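Local coordinates for spindle pole body-associated protein VIK1 (Candida glabrata, PDB 4GKP) that probably binds microtubules through its noncatalytic, kinesin motor-like C-terminal domain and associates with the kinesin Kar3, at residues A[115-120]-A[154-159]; A[185-190]-A[202-207]. One frame throughout, in Å; residues are numbered along the deposited sequence.

Contacts 1 and 2 lie side by side on one mixed sheet, their centres about 9 Å apart, in the motor homology domain of VIK1. Strand 112-121 of contact 1 neighbours strand 183-192 of contact 2, and the backbone bond from Lys187 N to Gln117 O, 2.8 Å, is one of the links between them. Contact 2 is buried and joins that strand to strand 201-208, further into the sheet; contact 1 lines the far side of strand 112-121 with a loop and is only partly buried. A side-chain hydrogen bond also joins the contacts, Tyr118 OH to Glu207 OE1, 2.6 Å, while Tyr118 CD1 packs against Ser186 OG.

Contact 1 (A[115-120]-A[154-159])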
loop_
_atom_site.group_PDB
_atom_site.type_symbol
_atom_site.label_atom_id
_atom_site.label_comp_id
_atom_site.label_asym_id
_atom_site.label_seq_id
_atom_site.Cartn_x
_atom_site.Cartn_y
_atom_site.Cartn_z
ATOM N N THR A 115 3.608 -3.528 -16.229
ATOM C CA THR A 115 4.387 -4.675 -15.783
ATOM C C THR A 115 4.289 -4.828 -14.269
ATOM O O THR A 115 3.991 -3.868 -13.551
ATOM C CB THR A 115 5.894 -4.546 -16.125
ATOM O OG1 THR A 115 6.479 -3.491 -15.355
ATOM C CG2 THR A 115 6.100 -4.247 -17.577
ATOM N N LEU A 116 4.546 -6.038 -13.786
ATOM C CA LEU A 116 4.602 -6.274 -12.358
ATOM C C LEU A 116 5.856 -7.068 -11.995
ATOM O O LEU A 116 6.262 -7.968 -12.711
ATOM C CB LEU A 116 3.337 -6.994 -11.890
ATOM C CG LEU A 116 3.276 -7.537 -10.453
ATOM C CD1 LEU A 116 3.344 -6.391 -9.446
ATOM C CD2 LEU A 116 2.034 -8.405 -10.228
ATOM N N GLN A 117 6.490 -6.680 -10.901
ATOM C CA GLN A 117 7.466 -7.514 -10.221
ATOM C C GLN A 117 7.084 -7.532 -8.754
ATOM O O GLN A 117 6.697 -6.508 -8.200
ATOM C CB GLN A 117 8.857 -6.938 -10.369
ATOM C CG GLN A 117 9.416 -7.043 -11.772
ATOM C CD GLN A 117 10.684 -6.230 -11.917
ATOM O OE1 GLN A 117 10.670 -4.997 -11.759
ATOM N NE2 GLN A 117 11.802 -6.916 -12.162
ATOM N N TYR A 118 7.215 -8.685 -8.121
ATOM C CA TYR A 118 6.682 -8.877 -6.782
ATOM C C TYR A 118 7.670 -9.643 -5.906
ATOM O O TYR A 118 7.939 -10.817 -6.143
ATOM C CB TYR A 118 5.362 -9.654 -6.894
ATOM C CG TYR A 118 4.540 -9.784 -5.625
ATOM C CD1 TYR A 118 4.686 -8.891 -4.563
ATOM C CD2 TYR A 118 3.572 -10.772 -5.521
ATOM C CE1 TYR A 118 3.913 -8.997 -3.431
ATOM C CE2 TYR A 118 2.796 -10.896 -4.390
ATOM C CZ TYR A 118 2.971 -10.007 -3.351
ATOM O OH TYR A 118 2.183 -10.140 -2.236
ATOM N N VAL A 119 8.191 -8.995 -4.875
ATOM C CA VAL A 119 9.111 -9.684 -3.985
ATOM C C VAL A 119 8.763 -9.562 -2.496
ATOM O O VAL A 119 8.216 -8.555 -2.056
ATOM C CB VAL A 119 10.563 -9.190 -4.186
ATOM C CG1 VAL A 119 11.091 -9.561 -5.572
ATOM C CG2 VAL A 119 10.677 -7.691 -3.935
ATOM N N MET A 120 9.105 -10.590 -1.722
ATOM C CA MET A 120 9.229 -10.445 -0.278
ATOM C C MET A 120 10.635 -9.943 0.075
ATOM O O MET A 120 11.628 -10.534 -0.322
ATOM C CB MET A 120 8.937 -11.770 0.429
ATOM C CG MET A 120 8.629 -11.593 1.912
ATOM S SD MET A 120 9.451 -12.757 3.017
ATOM C CE MET A 120 11.184 -12.528 2.588
ATOM N N LEU A 154 14.602 -3.796 -9.571
ATOM C CA LEU A 154 14.417 -5.159 -9.089
ATOM C C LEU A 154 14.838 -6.100 -10.196
ATOM O O LEU A 154 14.557 -5.855 -11.391
ATOM C CB LEU A 154 12.946 -5.446 -8.755
ATOM C CG LEU A 154 12.275 -5.011 -7.450
ATOM C CD1 LEU A 154 12.193 -3.500 -7.325
ATOM C CD2 LEU A 154 10.870 -5.585 -7.386
ATOM N N GLY A 155 15.484 -7.193 -9.814
ATOM C CA GLY A 155 15.956 -8.134 -10.807
ATOM C C GLY A 155 15.122 -9.378 -10.824
ATOM O O GLY A 155 15.509 -10.387 -11.415
ATOM N N SER A 156 13.973 -9.326 -10.169
ATOM C CA SER A 156 13.101 -10.487 -10.132
ATOM C C SER A 156 12.236 -10.591 -11.394
ATOM O O SER A 156 12.189 -9.664 -12.198
ATOM C CB SER A 156 12.237 -10.446 -8.880
ATOM O OG SER A 156 11.346 -9.349 -8.918
ATOM N N THR A 157 11.553 -11.724 -11.536
ATOM C CA THR A 157 10.657 -12.020 -12.640
ATOM C C THR A 157 9.671 -10.879 -12.960
ATOM O O THR A 157 9.003 -10.335 -12.064
ATOM C CB THR A 157 9.850 -13.297 -12.314
ATOM O OG1 THR A 157 10.747 -14.317 -11.837
ATOM C CG2 THR A 157 9.051 -13.809 -13.531
ATOM N N LEU A 158 9.564 -10.544 -14.243
ATOM C CA LEU A 158 8.664 -9.477 -14.667
ATOM C C LEU A 158 7.576 -10.080 -15.540
ATOM O O LEU A 158 7.857 -10.907 -16.397
ATOM C CB LEU A 158 9.447 -8.382 -15.408
ATOM C CG LEU A 158 8.693 -7.165 -15.978
ATOM C CD1 LEU A 158 9.561 -5.916 -15.964
ATOM C CD2 LEU A 158 8.174 -7.458 -17.383
ATOM N N ILE A 159 6.334 -9.701 -15.282
ATOM C CA ILE A 159 5.230 -10.063 -16.148
ATOM C C ILE A 159 4.480 -8.790 -16.546
ATOM O O ILE A 159 4.608 -7.755 -15.886
ATOM C CB ILE A 159 4.244 -11.074 -15.502
ATOM C CG1 ILE A 159 3.483 -10.461 -14.312
ATOM C CG2 ILE A 159 4.947 -12.386 -15.153
ATOM C CD1 ILE A 159 2.290 -11.290 -13.867
HETATM O O HOH W 1 9.048 -10.586 -9.249
#
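The amide of Gln117 reaches into the bend of segment 154-159 and spends its NE2 on two carbonyls at once. Gln117 NE2 to Ser156 O, 2.8 Å, is the shorter bond, with the acceptor in the amide plane. The second, Gln117 NE2 to Leu154 O at 3.1 Å, meets its carbonyl from above, 68° out of the carbonyl plane. Together they fix the rotation of the amide and hold the turn through Gly155 against the strand. With CG beside the backbone N (chi1 -70°) and the chain extended beyond it, the amide gets across the gap. Val119 packs on the start of the same bend, Val119 CG1 lying 3.4 Å from Ser156 OG and CG2 meeting the Leu154 CD2 methyl. At the other end Leu158 packs its branches on Thr115, and a hydrogen-bonded antiparallel pair begins: Leu116 N to Ile159 O, 2.7 Å, and Ile159 N to Leu116 O, 3.1 Å. In between, one water takes the Tyr118 N-H, donates to Thr157 O and bonds Ser156 OG. Further out, Tyr118 stacks on Phe97. Loop and short strand 159-160 extend the kinesin-like domain's mixed sheet along one edge of strand 112-121, which strand 128-129 also joins; strand 183-192 pairs along the other.

Contact 2 (A[185-190]-A[202-207]); sequences LSKFQF and DFYFIE
Phe203 swings its ring anti to the backbone N (chi1 168°), whereas Phe188 sets its own beside the backbone N (chi1 -62°); from these different starts the two rings run out alongside each other. Phe188 CD1 touches Phe203 CD2 at 3.5 Å, the planes turned obliquely at 40°, and Phe205 CB sits at the edge of the Phe188 ring. At their base the backbones pair through Phe188 N to Phe203 O, 2.8 Å, and Phe203 N to Phe188 O, 2.9 Å; Ser186 and Phe205 form the next such pair. On the opposite face of the sheet, the extended Lys187 runs its CG 3.7 Å from Tyr204 CE1. Leu185 CD1 meets Ile206 CG1 at 3.6 Å. Lys187 NZ stays 4.1 Å from Asp202 OD1, too far for a salt bridge, but a water accepts from Lys187 NZ and Gln189 NE2 and donates to Asp202 OD1. Thr151 OG1 bonds both charged groups, and Ile152 O also takes Lys187 NZ. A second water joins Ser186 OG to the other strand, donating to Phe205 O and Glu207 OE1. Helix 96-107 covers the phenylalanine face through Leu100 and Phe104. This is a beta hairpin within the central sheet of a kinesin motor-like fold.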
loop_
_atom_site.group_PDB
_atom_site.type_symbol
_atom_site.label_atom_id
_atom_site.label_comp_id
_atom_site.label_asym_id
_atom_site.label_seq_id
_atom_site.Cartn_x
_atom_site.Cartn_y
_atom_site.Cartn_z
ATOM N N LEU A 185 6.668 -6.286 -1.480
ATOM C CA LEU A 185 7.019 -5.163 -2.334
ATOM C C LEU A 185 6.658 -5.527 -3.770
ATOM O O LEU A 185 7.247 -6.451 -4.353
ATOM C CB LEU A 185 8.511 -4.820 -2.211
ATOM C CG LEU A 185 9.111 -3.666 -3.057
ATOM C CD1 LEU A 185 8.503 -2.310 -2.765
ATOM C CD2 LEU A 185 10.607 -3.552 -2.841
ATOM N N SER A 186 5.650 -4.834 -4.298
ATOM C CA SER A 186 5.238 -4.963 -5.694
ATOM C C SER A 186 5.658 -3.701 -6.427
ATOM O O SER A 186 5.434 -2.590 -5.939
ATOM C CB SER A 186 3.716 -5.084 -5.805
ATOM O OG SER A 186 3.257 -6.350 -5.389
ATOM N N LYS A 187 6.273 -3.858 -7.589
ATOM C CA LYS A 187 6.595 -2.706 -8.415
ATOM C C LYS A 187 5.869 -2.812 -9.745
ATOM O O LYS A 187 6.069 -3.779 -10.487
ATOM C CB LYS A 187 8.092 -2.587 -8.658
ATOM C CG LYS A 187 8.430 -1.399 -9.547
ATOM C CD LYS A 187 9.875 -1.412 -9.995
ATOM C CE LYS A 187 10.139 -0.269 -10.965
ATOM N NZ LYS A 187 11.602 -0.145 -11.219
ATOM N N PHE A 188 5.015 -1.833 -10.024
ATOM C CA PHE A 188 4.313 -1.798 -11.290
ATOM C C PHE A 188 4.962 -0.698 -12.124
ATOM O O PHE A 188 5.214 0.393 -11.632
ATOM C CB PHE A 188 2.820 -1.447 -11.117
ATOM C CG PHE A 188 2.013 -2.428 -10.297
ATOM C CD1 PHE A 188 2.093 -2.435 -8.894
ATOM C CD2 PHE A 188 1.098 -3.275 -10.909
ATOM C CE1 PHE A 188 1.307 -3.307 -8.132
ATOM C CE2 PHE A 188 0.309 -4.159 -10.152
ATOM C CZ PHE A 188 0.401 -4.163 -8.765
ATOM N N GLN A 189 5.210 -0.974 -13.391
ATOM C CA GLN A 189 5.603 0.080 -14.304
ATOM C C GLN A 189 4.455 0.345 -15.262
ATOM O O GLN A 189 3.916 -0.591 -15.875
ATOM C CB GLN A 189 6.845 -0.325 -15.105
ATOM C CG GLN A 189 8.147 -0.353 -14.314
ATOM C CD GLN A 189 9.296 -0.876 -15.156
ATOM O OE1 GLN A 189 9.238 -1.994 -15.719
ATOM N NE2 GLN A 189 10.324 -0.076 -15.283
ATOM N N PHE A 190 4.093 1.616 -15.394
ATOM C CA PHE A 190 3.066 2.061 -16.350
ATOM C C PHE A 190 3.752 2.741 -17.519
ATOM O O PHE A 190 4.432 3.762 -17.324
ATOM C CB PHE A 190 2.117 3.061 -15.686
ATOM C CG PHE A 190 1.081 2.424 -14.787
ATOM C CD1 PHE A 190 1.416 1.983 -13.508
ATOM C CD2 PHE A 190 -0.250 2.294 -15.212
ATOM C CE1 PHE A 190 0.447 1.419 -12.683
ATOM C CE2 PHE A 190 -1.207 1.723 -14.392
ATOM C CZ PHE A 190 -0.856 1.269 -13.144
ATOM N N ASP A 202 6.447 4.641 -12.052
ATOM C CA ASP A 202 6.526 3.557 -11.071
ATOM C C ASP A 202 5.467 3.677 -9.967
ATOM O O ASP A 202 5.279 4.747 -9.356
ATOM C CB ASP A 202 7.924 3.507 -10.444
ATOM C CG ASP A 202 9.017 3.423 -11.479
ATOM O OD1 ASP A 202 8.868 2.666 -12.435
ATOM O OD2 ASP A 202 10.035 4.124 -11.348
ATOM N N PHE A 203 4.790 2.569 -9.711
ATOM C CA PHE A 203 3.875 2.492 -8.595
ATOM C C PHE A 203 4.341 1.358 -7.704
ATOM O O PHE A 203 4.559 0.249 -8.194
ATOM C CB PHE A 203 2.429 2.264 -9.066
ATOM C CG PHE A 203 1.462 1.888 -7.950
ATOM C CD1 PHE A 203 1.155 2.790 -6.927
ATOM C CD2 PHE A 203 0.829 0.644 -7.943
ATOM C CE1 PHE A 203 0.262 2.454 -5.914
ATOM C CE2 PHE A 203 -0.067 0.300 -6.924
ATOM C CZ PHE A 203 -0.347 1.209 -5.904
ATOM N N TYR A 204 4.507 1.643 -6.410
ATOM C CA TYR A 204 4.905 0.620 -5.423
ATOM C C TYR A 204 3.761 0.317 -4.477
ATOM O O TYR A 204 3.185 1.231 -3.860
ATOM C CB TYR A 204 6.125 1.062 -4.600
ATOM C CG TYR A 204 7.303 1.423 -5.444
ATOM C CD1 TYR A 204 8.205 0.448 -5.861
ATOM C CD2 TYR A 204 7.505 2.743 -5.867
ATOM C CE1 TYR A 204 9.293 0.775 -6.661
ATOM C CE2 TYR A 204 8.586 3.081 -6.669
ATOM C CZ TYR A 204 9.476 2.090 -7.054
ATOM O OH TYR A 204 10.543 2.410 -7.840
ATOM N N PHE A 205 3.432 -0.964 -4.384
ATOM C CA PHE A 205 2.457 -1.433 -3.419
ATOM C C PHE A 205 3.161 -2.243 -2.345
ATOM O O PHE A 205 3.702 -3.318 -2.604
ATOM C CB PHE A 205 1.360 -2.275 -4.073
ATOM C CG PHE A 205 0.335 -2.779 -3.102
ATOM C CD1 PHE A 205 -0.432 -1.883 -2.341
ATOM C CD2 PHE A 205 0.133 -4.148 -2.926
ATOM C CE1 PHE A 205 -1.377 -2.346 -1.427
ATOM C CE2 PHE A 205 -0.827 -4.613 -2.031
ATOM C CZ PHE A 205 -1.584 -3.714 -1.286
ATOM N N ILE A 206 3.136 -1.717 -1.132
ATOM C CA ILE A 206 3.942 -2.262 -0.067
ATOM C C ILE A 206 3.063 -2.809 1.021
ATOM O O ILE A 206 2.209 -2.099 1.568
ATOM C CB ILE A 206 4.944 -1.211 0.440
ATOM C CG1 ILE A 206 5.971 -0.932 -0.671
ATOM C CG2 ILE A 206 5.646 -1.717 1.693
ATOM C CD1 ILE A 206 6.336 0.526 -0.817
ATOM N N GLU A 207 3.254 -4.099 1.271
ATOM C CA GLU A 207 2.486 -4.861 2.234
ATOM C C GLU A 207 3.321 -5.064 3.499
ATOM O O GLU A 207 4.396 -5.670 3.465
ATOM C CB GLU A 207 2.109 -6.224 1.653
ATOM C CG GLU A 207 1.066 -6.220 0.543
ATOM C CD GLU A 207 0.998 -7.567 -0.175
ATOM O OE1 GLU A 207 2.017 -7.994 -0.771
ATOM O OE2 GLU A 207 -0.070 -8.220 -0.148
HETATM O O HOH W 2 3.083 -5.952 -2.450
HETATM O O HOH W 3 10.883 1.655 -13.631
#